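Local coordinates for RNA-dependent RNA Polymerase (Bombyx mori cytoplasmic polyhedrosis virus, PDB 6TZ0), which synthesises viral RNA from an RNA template, transcribing the double-stranded genome conservatively and probably also making the complementary minus strands during replication, at residues R852-T858 against D877-E883; E1023-V1029 against G1195-V1201. One frame throughout, in Å; residues are numbered along the deposited sequence.

Contact 1 of 2, residues R852-T858 against D877-E883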
ATOM      1  N   ARG A 852      21.143 -40.443  25.839  1.00 54.82           N
ATOM      2  CA  ARG A 852      21.993 -41.337  25.073  1.00 54.82           C
ATOM      3  C   ARG A 852      21.933 -42.732  25.691  1.00 54.82           C
ATOM      4  O   ARG A 852      21.161 -42.992  26.616  1.00 54.82           O
ATOM      5  CB  ARG A 852      23.419 -40.799  25.034  1.00 54.82           C
ATOM      6  CG  ARG A 852      23.564 -39.447  24.370  1.00 54.82           C
ATOM      7  CD  ARG A 852      25.023 -39.048  24.286  1.00 54.82           C
ATOM      8  NE  ARG A 852      25.214 -37.740  23.674  1.00 54.82           N
ATOM      9  CZ  ARG A 852      25.329 -36.615  24.364  1.00 54.82           C
ATOM     10  NH1 ARG A 852      25.292 -36.647  25.685  1.00 54.82           N
ATOM     11  NH2 ARG A 852      25.502 -35.462  23.737  1.00 54.82           N
ATOM     12  N   ARG A 853      22.761 -43.635  25.193  1.00 58.85           N
ATOM     13  CA  ARG A 853      22.843 -44.974  25.755  1.00 58.85           C
ATOM     14  C   ARG A 853      23.531 -45.009  27.128  1.00 58.85           C
ATOM     15  O   ARG A 853      23.334 -45.944  27.900  1.00 58.85           O
ATOM     16  CB  ARG A 853      23.574 -45.919  24.800  1.00 58.85           C
ATOM     17  CG  ARG A 853      22.772 -46.313  23.574  1.00 58.85           C
ATOM     18  CD  ARG A 853      23.321 -47.585  22.951  1.00 58.85           C
ATOM     19  NE  ARG A 853      22.555 -47.997  21.780  1.00 58.85           N
ATOM     20  CZ  ARG A 853      21.423 -48.692  21.833  1.00 58.85           C
ATOM     21  NH1 ARG A 853      20.917 -49.048  23.004  1.00 58.85           N
ATOM     22  NH2 ARG A 853      20.794 -49.023  20.716  1.00 58.85           N
ATOM     23  N   ASP A 854      24.335 -43.991  27.424  1.00 60.96           N
ATOM     24  CA  ASP A 854      25.152 -43.987  28.625  1.00 60.96           C
ATOM     25  C   ASP A 854      24.457 -43.363  29.824  1.00 60.96           C
ATOM     26  O   ASP A 854      24.991 -43.437  30.936  1.00 60.96           O
ATOM     27  CB  ASP A 854      26.453 -43.234  28.355  1.00 60.96           C
ATOM     28  CG  ASP A 854      27.300 -43.909  27.308  1.00 60.96           C
ATOM     29  OD1 ASP A 854      27.193 -45.146  27.170  1.00 60.96           O
ATOM     30  OD2 ASP A 854      28.071 -43.204  26.624  1.00 60.96           O
ATOM     31  N   GLY A 855      23.291 -42.760  29.635  1.00 57.82           N
ATOM     32  CA  GLY A 855      22.661 -41.977  30.669  1.00 57.82           C
ATOM     33  C   GLY A 855      22.937 -40.496  30.575  1.00 57.82           C
ATOM     34  O   GLY A 855      22.314 -39.718  31.306  1.00 57.82           O
ATOM     35  N   THR A 856      23.855 -40.087  29.706  1.00 55.49           N
ATOM     36  CA  THR A 856      24.072 -38.675  29.461  1.00 55.49           C
ATOM     37  C   THR A 856      22.981 -38.126  28.553  1.00 55.49           C
ATOM     38  O   THR A 856      22.260 -38.865  27.879  1.00 55.49           O
ATOM     39  CB  THR A 856      25.445 -38.429  28.838  1.00 55.49           C
ATOM     40  OG1 THR A 856      25.539 -39.137  27.598  1.00 55.49           O
ATOM     41  CG2 THR A 856      26.537 -38.902  29.769  1.00 55.49           C
ATOM     42  N   PHE A 857      22.868 -36.807  28.543  1.00 52.62           N
ATOM     43  CA  PHE A 857      21.825 -36.118  27.809  1.00 52.62           C
ATOM     44  C   PHE A 857      22.440 -35.163  26.801  1.00 52.62           C
ATOM     45  O   PHE A 857      23.523 -34.617  27.020  1.00 52.62           O
ATOM     46  CB  PHE A 857      20.908 -35.353  28.766  1.00 52.62           C
ATOM     47  CG  PHE A 857      20.022 -36.238  29.578  1.00 52.62           C
ATOM     48  CD1 PHE A 857      18.781 -36.617  29.102  1.00 52.62           C
ATOM     49  CD2 PHE A 857      20.448 -36.733  30.796  1.00 52.62           C
ATOM     50  CE1 PHE A 857      17.968 -37.442  29.838  1.00 52.62           C
ATOM     51  CE2 PHE A 857      19.640 -37.564  31.537  1.00 52.62           C
ATOM     52  CZ  PHE A 857      18.397 -37.918  31.056  1.00 52.62           C
ATOM     53  N   THR A 858      21.737 -34.964  25.691  1.00 50.35           N
ATOM     54  CA  THR A 858      22.088 -33.892  24.781  1.00 50.35           C
ATOM     55  C   THR A 858      21.686 -32.546  25.385  1.00 50.35           C
ATOM     56  O   THR A 858      21.083 -32.464  26.455  1.00 50.35           O
ATOM     57  CB  THR A 858      21.420 -34.092  23.423  1.00 50.35           C
ATOM     58  OG1 THR A 858      19.999 -34.024  23.574  1.00 50.35           O
ATOM     59  CG2 THR A 858      21.793 -35.442  22.841  1.00 50.35           C
ATOM     60  N   ASP A 877      24.555 -36.362  17.662  1.00 53.94           N
ATOM     61  CA  ASP A 877      24.646 -36.063  19.085  1.00 53.94           C
ATOM     62  C   ASP A 877      23.908 -37.108  19.914  1.00 53.94           C
ATOM     63  O   ASP A 877      24.362 -37.471  21.004  1.00 53.94           O
ATOM     64  CB  ASP A 877      24.089 -34.664  19.353  1.00 53.94           C
ATOM     65  CG  ASP A 877      24.480 -34.118  20.711  1.00 53.94           C
ATOM     66  OD1 ASP A 877      25.258 -34.772  21.433  1.00 53.94           O
ATOM     67  OD2 ASP A 877      23.996 -33.024  21.068  1.00 53.94           O
ATOM     68  N   VAL A 878      22.777 -37.613  19.411  1.00 55.00           N
ATOM     69  CA  VAL A 878      22.087 -38.704  20.101  1.00 55.00           C
ATOM     70  C   VAL A 878      22.908 -39.994  20.028  1.00 55.00           C
ATOM     71  O   VAL A 878      22.918 -40.792  20.974  1.00 55.00           O
ATOM     72  CB  VAL A 878      20.662 -38.854  19.522  1.00 55.00           C
ATOM     73  CG1 VAL A 878      19.945 -40.068  20.067  1.00 55.00           C
ATOM     74  CG2 VAL A 878      19.843 -37.636  19.863  1.00 55.00           C
ATOM     75  N   SER A 879      23.692 -40.168  18.964  1.00 57.77           N
ATOM     76  CA  SER A 879      24.516 -41.354  18.757  1.00 57.77           C
ATOM     77  C   SER A 879      25.834 -41.341  19.548  1.00 57.77           C
ATOM     78  O   SER A 879      26.720 -42.134  19.205  1.00 57.77           O
ATOM     79  CB  SER A 879      24.818 -41.525  17.268  1.00 57.77           C
ATOM     80  OG  SER A 879      23.628 -41.724  16.531  1.00 57.77           O
ATOM     81  N   ASN A 880      25.959 -40.484  20.571  1.00 59.14           N
ATOM     82  CA  ASN A 880      27.123 -40.366  21.459  1.00 59.14           C
ATOM     83  C   ASN A 880      28.390 -40.050  20.657  1.00 59.14           C
ATOM     84  O   ASN A 880      29.292 -40.869  20.483  1.00 59.14           O
ATOM     85  CB  ASN A 880      27.305 -41.606  22.341  1.00 59.14           C
ATOM     86  CG  ASN A 880      28.192 -41.335  23.543  1.00 59.14           C
ATOM     87  OD1 ASN A 880      28.700 -40.229  23.720  1.00 59.14           O
ATOM     88  ND2 ASN A 880      28.367 -42.343  24.385  1.00 59.14           N
ATOM     89  N   ILE A 881      28.388 -38.818  20.152  1.00 56.72           N
ATOM     90  CA  ILE A 881      29.396 -38.329  19.217  1.00 56.72           C
ATOM     91  C   ILE A 881      30.792 -38.294  19.847  1.00 56.72           C
ATOM     92  O   ILE A 881      31.799 -38.472  19.157  1.00 56.72           O
ATOM     93  CB  ILE A 881      28.926 -36.955  18.703  1.00 56.72           C
ATOM     94  CG1 ILE A 881      29.844 -36.350  17.653  1.00 56.72           C
ATOM     95  CG2 ILE A 881      28.638 -36.014  19.854  1.00 56.72           C
ATOM     96  CD1 ILE A 881      29.170 -35.217  16.968  1.00 56.72           C
ATOM     97  N   ARG A 882      30.873 -38.106  21.167  1.00 61.77           N
ATOM     98  CA  ARG A 882      32.157 -38.189  21.860  1.00 61.77           C
ATOM     99  C   ARG A 882      32.701 -39.614  21.828  1.00 61.77           C
ATOM    100  O   ARG A 882      33.890 -39.836  21.546  1.00 61.77           O
ATOM    101  CB  ARG A 882      31.976 -37.688  23.297  1.00 61.77           C
ATOM    102  CG  ARG A 882      33.229 -37.467  24.141  1.00 61.77           C
ATOM    103  CD  ARG A 882      33.576 -38.692  24.987  1.00 61.77           C
ATOM    104  NE  ARG A 882      32.454 -39.137  25.806  1.00 61.77           N
ATOM    105  CZ  ARG A 882      32.342 -40.362  26.311  1.00 61.77           C
ATOM    106  NH1 ARG A 882      33.282 -41.267  26.072  1.00 61.77           N
ATOM    107  NH2 ARG A 882      31.287 -40.686  27.044  1.00 61.77           N
ATOM    108  N   GLU A 883      31.840 -40.593  22.119  1.00 63.10           N
ATOM    109  CA  GLU A 883      32.237 -41.990  21.990  1.00 63.10           C
ATOM    110  C   GLU A 883      32.520 -42.340  20.539  1.00 63.10           C
ATOM    111  O   GLU A 883      33.450 -43.099  20.245  1.00 63.10           O
ATOM    112  CB  GLU A 883      31.161 -42.905  22.562  1.00 63.10           C
ATOM    113  CG  GLU A 883      31.534 -44.370  22.552  1.00 63.10           C
ATOM    114  CD  GLU A 883      30.467 -45.251  23.152  1.00 63.10           C
ATOM    115  OE1 GLU A 883      29.427 -44.714  23.580  1.00 63.10           O
ATOM    116  OE2 GLU A 883      30.670 -46.482  23.190  1.00 63.10           O
TER
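The guanidinium of R852 is held at its edge by D877, whose OD1 lies near the guanidinium plane and forms a salt bridge with NH2. The carboxylate is nevertheless turned 46° from that plane. At another edge, T856 OG1 accepts a hydrogen bond from R852 NH1 at 3.1 Å, and over one face, toward the rim, sits T858 CG2, 3.7 Å above the plane. NE points back to the helix and donates to the backbone carbonyl D877 O at 2.8 Å. An arginine suits this place because its flat head has N-H groups facing several ways, and its chain, kept straight from CG to NE (chi3 -179°) with CD 3.8 Å from N880 CA, is long enough to bring that head from the loop to D877. T858 turns its methyl to the D877 carboxylate, CG2 to CG 3.7 Å, while its OG1 bonds to F850 N.

Further along the loop, D854 OD2 comes up to N880 ND2, the carboxylate and amide planes turned 74° from each other. E883 OE1 comes within 3.7 Å of D854 OD2, and this pairing of like charges may be eased by R882, whose NH2 is 4.1 Å from D854 OD2 without any N-H aimed at it. N880 is the N-cap of helix 881-886. The arrangement is that of a loop docked on the junction between two short consecutive helices, 873-878 and 881-886: R852 takes a carbonyl near the end of the first, and D854 approaches the cap of the next.

Contact 2 of 2, residues E1023-V1029 against G1195-V1201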
ATOM      1  N   GLU A1023      33.300 -31.917  19.097  1.00 47.94           N
ATOM      2  CA  GLU A1023      32.815 -31.722  20.453  1.00 47.94           C
ATOM      3  C   GLU A1023      33.677 -30.721  21.203  1.00 47.94           C
ATOM      4  O   GLU A1023      34.724 -30.279  20.729  1.00 47.94           O
ATOM      5  CB  GLU A1023      32.735 -33.040  21.228  1.00 47.94           C
ATOM      6  CG  GLU A1023      31.439 -33.767  20.986  1.00 47.94           C
ATOM      7  CD  GLU A1023      30.267 -33.013  21.594  1.00 47.94           C
ATOM      8  OE1 GLU A1023      30.446 -32.408  22.673  1.00 47.94           O
ATOM      9  OE2 GLU A1023      29.177 -32.996  20.988  1.00 47.94           O
ATOM     10  N   PHE A1024      33.208 -30.373  22.397  1.00 45.31           N
ATOM     11  CA  PHE A1024      33.761 -29.288  23.193  1.00 45.31           C
ATOM     12  C   PHE A1024      33.854 -29.745  24.635  1.00 45.31           C
ATOM     13  O   PHE A1024      32.837 -30.084  25.246  1.00 45.31           O
ATOM     14  CB  PHE A1024      32.891 -28.034  23.087  1.00 45.31           C
ATOM     15  CG  PHE A1024      32.947 -27.377  21.750  1.00 45.31           C
ATOM     16  CD1 PHE A1024      33.941 -26.465  21.455  1.00 45.31           C
ATOM     17  CD2 PHE A1024      32.031 -27.705  20.769  1.00 45.31           C
ATOM     18  CE1 PHE A1024      34.000 -25.868  20.217  1.00 45.31           C
ATOM     19  CE2 PHE A1024      32.089 -27.116  19.530  1.00 45.31           C
ATOM     20  CZ  PHE A1024      33.072 -26.199  19.253  1.00 45.31           C
ATOM     21  N   GLU A1025      35.062 -29.742  25.178  1.00 49.81           N
ATOM     22  CA  GLU A1025      35.295 -30.137  26.554  1.00 49.81           C
ATOM     23  C   GLU A1025      35.435 -28.899  27.422  1.00 49.81           C
ATOM     24  O   GLU A1025      35.903 -27.854  26.969  1.00 49.81           O
ATOM     25  CB  GLU A1025      36.542 -31.012  26.665  1.00 49.81           C
ATOM     26  CG  GLU A1025      36.405 -32.331  25.944  1.00 49.81           C
ATOM     27  CD  GLU A1025      37.637 -33.192  26.075  1.00 49.81           C
ATOM     28  OE1 GLU A1025      38.640 -32.712  26.641  1.00 49.81           O
ATOM     29  OE2 GLU A1025      37.606 -34.350  25.608  1.00 49.81           O
ATOM     30  N   VAL A1026      35.032 -29.026  28.678  1.00 49.52           N
ATOM     31  CA  VAL A1026      34.985 -27.895  29.592  1.00 49.52           C
ATOM     32  C   VAL A1026      36.264 -27.869  30.416  1.00 49.52           C
ATOM     33  O   VAL A1026      36.573 -28.827  31.131  1.00 49.52           O
ATOM     34  CB  VAL A1026      33.747 -27.970  30.496  1.00 49.52           C
ATOM     35  CG1 VAL A1026      33.752 -26.836  31.495  1.00 49.52           C
ATOM     36  CG2 VAL A1026      32.489 -27.943  29.655  1.00 49.52           C
ATOM     37  N   GLU A1027      37.005 -26.774  30.316  1.00 51.10           N
ATOM     38  CA  GLU A1027      38.185 -26.550  31.131  1.00 51.10           C
ATOM     39  C   GLU A1027      37.800 -25.827  32.416  1.00 51.10           C
ATOM     40  O   GLU A1027      36.710 -25.273  32.544  1.00 51.10           O
ATOM     41  CB  GLU A1027      39.222 -25.742  30.358  1.00 51.10           C
ATOM     42  CG  GLU A1027      39.856 -26.474  29.193  1.00 51.10           C
ATOM     43  CD  GLU A1027      40.819 -25.594  28.421  1.00 51.10           C
ATOM     44  OE1 GLU A1027      40.835 -24.374  28.674  1.00 51.10           O
ATOM     45  OE2 GLU A1027      41.577 -26.118  27.582  1.00 51.10           O
ATOM     46  N   ASP A1028      38.717 -25.832  33.378  1.00 53.94           N
ATOM     47  CA  ASP A1028      38.512 -25.150  34.645  1.00 53.94           C
ATOM     48  C   ASP A1028      38.966 -23.692  34.617  1.00 53.94           C
ATOM     49  O   ASP A1028      38.986 -23.037  35.663  1.00 53.94           O
ATOM     50  CB  ASP A1028      39.213 -25.913  35.769  1.00 53.94           C
ATOM     51  CG  ASP A1028      40.669 -26.185  35.465  1.00 53.94           C
ATOM     52  OD1 ASP A1028      41.111 -25.902  34.332  1.00 53.94           O
ATOM     53  OD2 ASP A1028      41.378 -26.680  36.365  1.00 53.94           O
ATOM     54  N   VAL A1029      39.314 -23.174  33.445  1.00 50.17           N
ATOM     55  CA  VAL A1029      39.680 -21.776  33.270  1.00 50.17           C
ATOM     56  C   VAL A1029      38.411 -20.991  32.977  1.00 50.17           C
ATOM     57  O   VAL A1029      37.682 -21.309  32.031  1.00 50.17           O
ATOM     58  CB  VAL A1029      40.709 -21.606  32.142  1.00 50.17           C
ATOM     59  CG1 VAL A1029      40.985 -20.140  31.888  1.00 50.17           C
ATOM     60  CG2 VAL A1029      41.988 -22.334  32.485  1.00 50.17           C
ATOM     61  N   GLY A1195      30.422 -20.000  32.269  1.00 44.27           N
ATOM     62  CA  GLY A1195      31.546 -19.101  32.127  1.00 44.27           C
ATOM     63  C   GLY A1195      32.912 -19.745  32.072  1.00 44.27           C
ATOM     64  O   GLY A1195      33.902 -19.084  32.392  1.00 44.27           O
ATOM     65  N   LYS A1196      33.002 -21.004  31.664  1.00 46.44           N
ATOM     66  CA  LYS A1196      34.264 -21.716  31.550  1.00 46.44           C
ATOM     67  C   LYS A1196      34.751 -21.726  30.107  1.00 46.44           C
ATOM     68  O   LYS A1196      33.977 -21.564  29.162  1.00 46.44           O
ATOM     69  CB  LYS A1196      34.117 -23.149  32.053  1.00 46.44           C
ATOM     70  CG  LYS A1196      33.793 -23.275  33.523  1.00 46.44           C
ATOM     71  CD  LYS A1196      34.988 -22.931  34.377  1.00 46.44           C
ATOM     72  CE  LYS A1196      34.708 -23.211  35.840  1.00 46.44           C
ATOM     73  NZ  LYS A1196      35.867 -22.890  36.713  1.00 46.44           N
ATOM     74  N   ARG A1197      36.055 -21.927  29.946  1.00 47.56           N
ATOM     75  CA  ARG A1197      36.649 -21.967  28.618  1.00 47.56           C
ATOM     76  C   ARG A1197      36.499 -23.361  28.023  1.00 47.56           C
ATOM     77  O   ARG A1197      36.635 -24.366  28.722  1.00 47.56           O
ATOM     78  CB  ARG A1197      38.124 -21.564  28.683  1.00 47.56           C
ATOM     79  CG  ARG A1197      38.784 -21.404  27.325  1.00 47.56           C
ATOM     80  CD  ARG A1197      40.203 -20.892  27.407  1.00 47.56           C
ATOM     81  NE  ARG A1197      41.123 -21.862  27.986  1.00 47.56           N
ATOM     82  CZ  ARG A1197      42.391 -21.597  28.273  1.00 47.56           C
ATOM     83  NH1 ARG A1197      42.888 -20.395  28.028  1.00 47.56           N
ATOM     84  NH2 ARG A1197      43.166 -22.535  28.794  1.00 47.56           N
ATOM     85  N   LEU A1198      36.214 -23.419  26.729  1.00 45.97           N
ATOM     86  CA  LEU A1198      36.016 -24.683  26.041  1.00 45.97           C
ATOM     87  C   LEU A1198      37.277 -25.115  25.306  1.00 45.97           C
ATOM     88  O   LEU A1198      38.126 -24.302  24.940  1.00 45.97           O
ATOM     89  CB  LEU A1198      34.852 -24.583  25.056  1.00 45.97           C
ATOM     90  CG  LEU A1198      33.493 -24.342  25.703  1.00 45.97           C
ATOM     91  CD1 LEU A1198      32.423 -24.157  24.648  1.00 45.97           C
ATOM     92  CD2 LEU A1198      33.149 -25.485  26.628  1.00 45.97           C
ATOM     93  N   GLY A1199      37.385 -26.424  25.098  1.00 46.19           N
ATOM     94  CA  GLY A1199      38.441 -27.003  24.294  1.00 46.19           C
ATOM     95  C   GLY A1199      37.861 -27.931  23.249  1.00 46.19           C
ATOM     96  O   GLY A1199      37.104 -28.844  23.582  1.00 46.19           O
ATOM     97  N   MET A1200      38.196 -27.709  21.983  1.00 47.99           N
ATOM     98  CA  MET A1200      37.544 -28.407  20.885  1.00 47.99           C
ATOM     99  C   MET A1200      38.329 -29.656  20.506  1.00 47.99           C
ATOM    100  O   MET A1200      39.550 -29.606  20.345  1.00 47.99           O
ATOM    101  CB  MET A1200      37.407 -27.485  19.674  1.00 47.99           C
ATOM    102  CG  MET A1200      36.564 -28.061  18.549  1.00 47.99           C
ATOM    103  SD  MET A1200      36.347 -26.923  17.173  1.00 47.99           S
ATOM    104  CE  MET A1200      37.946 -27.050  16.397  1.00 47.99           C
ATOM    105  N   VAL A1201      37.621 -30.773  20.365  1.00 50.00           N
ATOM    106  CA  VAL A1201      38.191 -32.015  19.865  1.00 50.00           C
ATOM    107  C   VAL A1201      37.522 -32.349  18.539  1.00 50.00           C
ATOM    108  O   VAL A1201      36.337 -32.064  18.340  1.00 50.00           O
ATOM    109  CB  VAL A1201      38.047 -33.168  20.883  1.00 50.00           C
ATOM    110  CG1 VAL A1201      38.893 -32.886  22.101  1.00 50.00           C
ATOM    111  CG2 VAL A1201      36.609 -33.331  21.316  1.00 50.00           C
TER
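The M1200 chain runs next to the F1024 ring in the same direction, CG 3.8 Å from CE1 of F1024. With CG anti to the backbone N (chi1 -172°) and a straight run to the sulfur (chi2 177°), this flexible residue follows the flat ring, SD lying 4.7 Å from its centroid in an oblique Met-aromatic contact. Next along this face, L1198 fits beside the ring with its CB and meets V1026 through a methyl, CD2 to CG2 4.0 Å. V1026 offers its other methyl, CG1, to the base of K1196. The strands are antiparallel neighbours in a small mixed sheet completed by strand 1162-1163, with E1023-V1201 and E1025-G1199 as hydrogen-bonded pairs. V1162 extends the apolar patch, and helix 1174-1188 packs on it, H1185 stacking on F1024. On the reverse face, G1199, without a side chain, leaves the surface low beside E1025, whose extended chain passes on to V1201, OE2 4.0 Å from CG1; V1201 CG2 sits 3.9 Å from E1023 CB. V1029 CG1 packs over one face of the R1197 guanidinium, 4.1 Å above its centre. Long R1197 reaches E1027, NE (2.6 Å) and NH2 (3.0 Å) hydrogen-bonding side-on to OE1 in a salt bridge; E1027 OE2 makes a second, to R1163.

Contact 1 closes before contact 2 opens along the chain, and their centres are 18 Å apart, both on the same side of the molecule and about 39 Å from its centre. Helix 881-886 joins them: it begins in contact 1, and its residues I881 and I885 pack on E1023 and V1201, with I881 CG2 3.3 Å from E1023 OE2. Helix 1174-1188 is a second common neighbour, for it packs on the sheet of contact 2, while its R1188 makes a weak, long ion pair with D877 of contact 1. Together they tie a loop, helices and a small sheet, mostly of the C-terminal region, into one peripheral unit away from the polymerase metal and nucleotide sites.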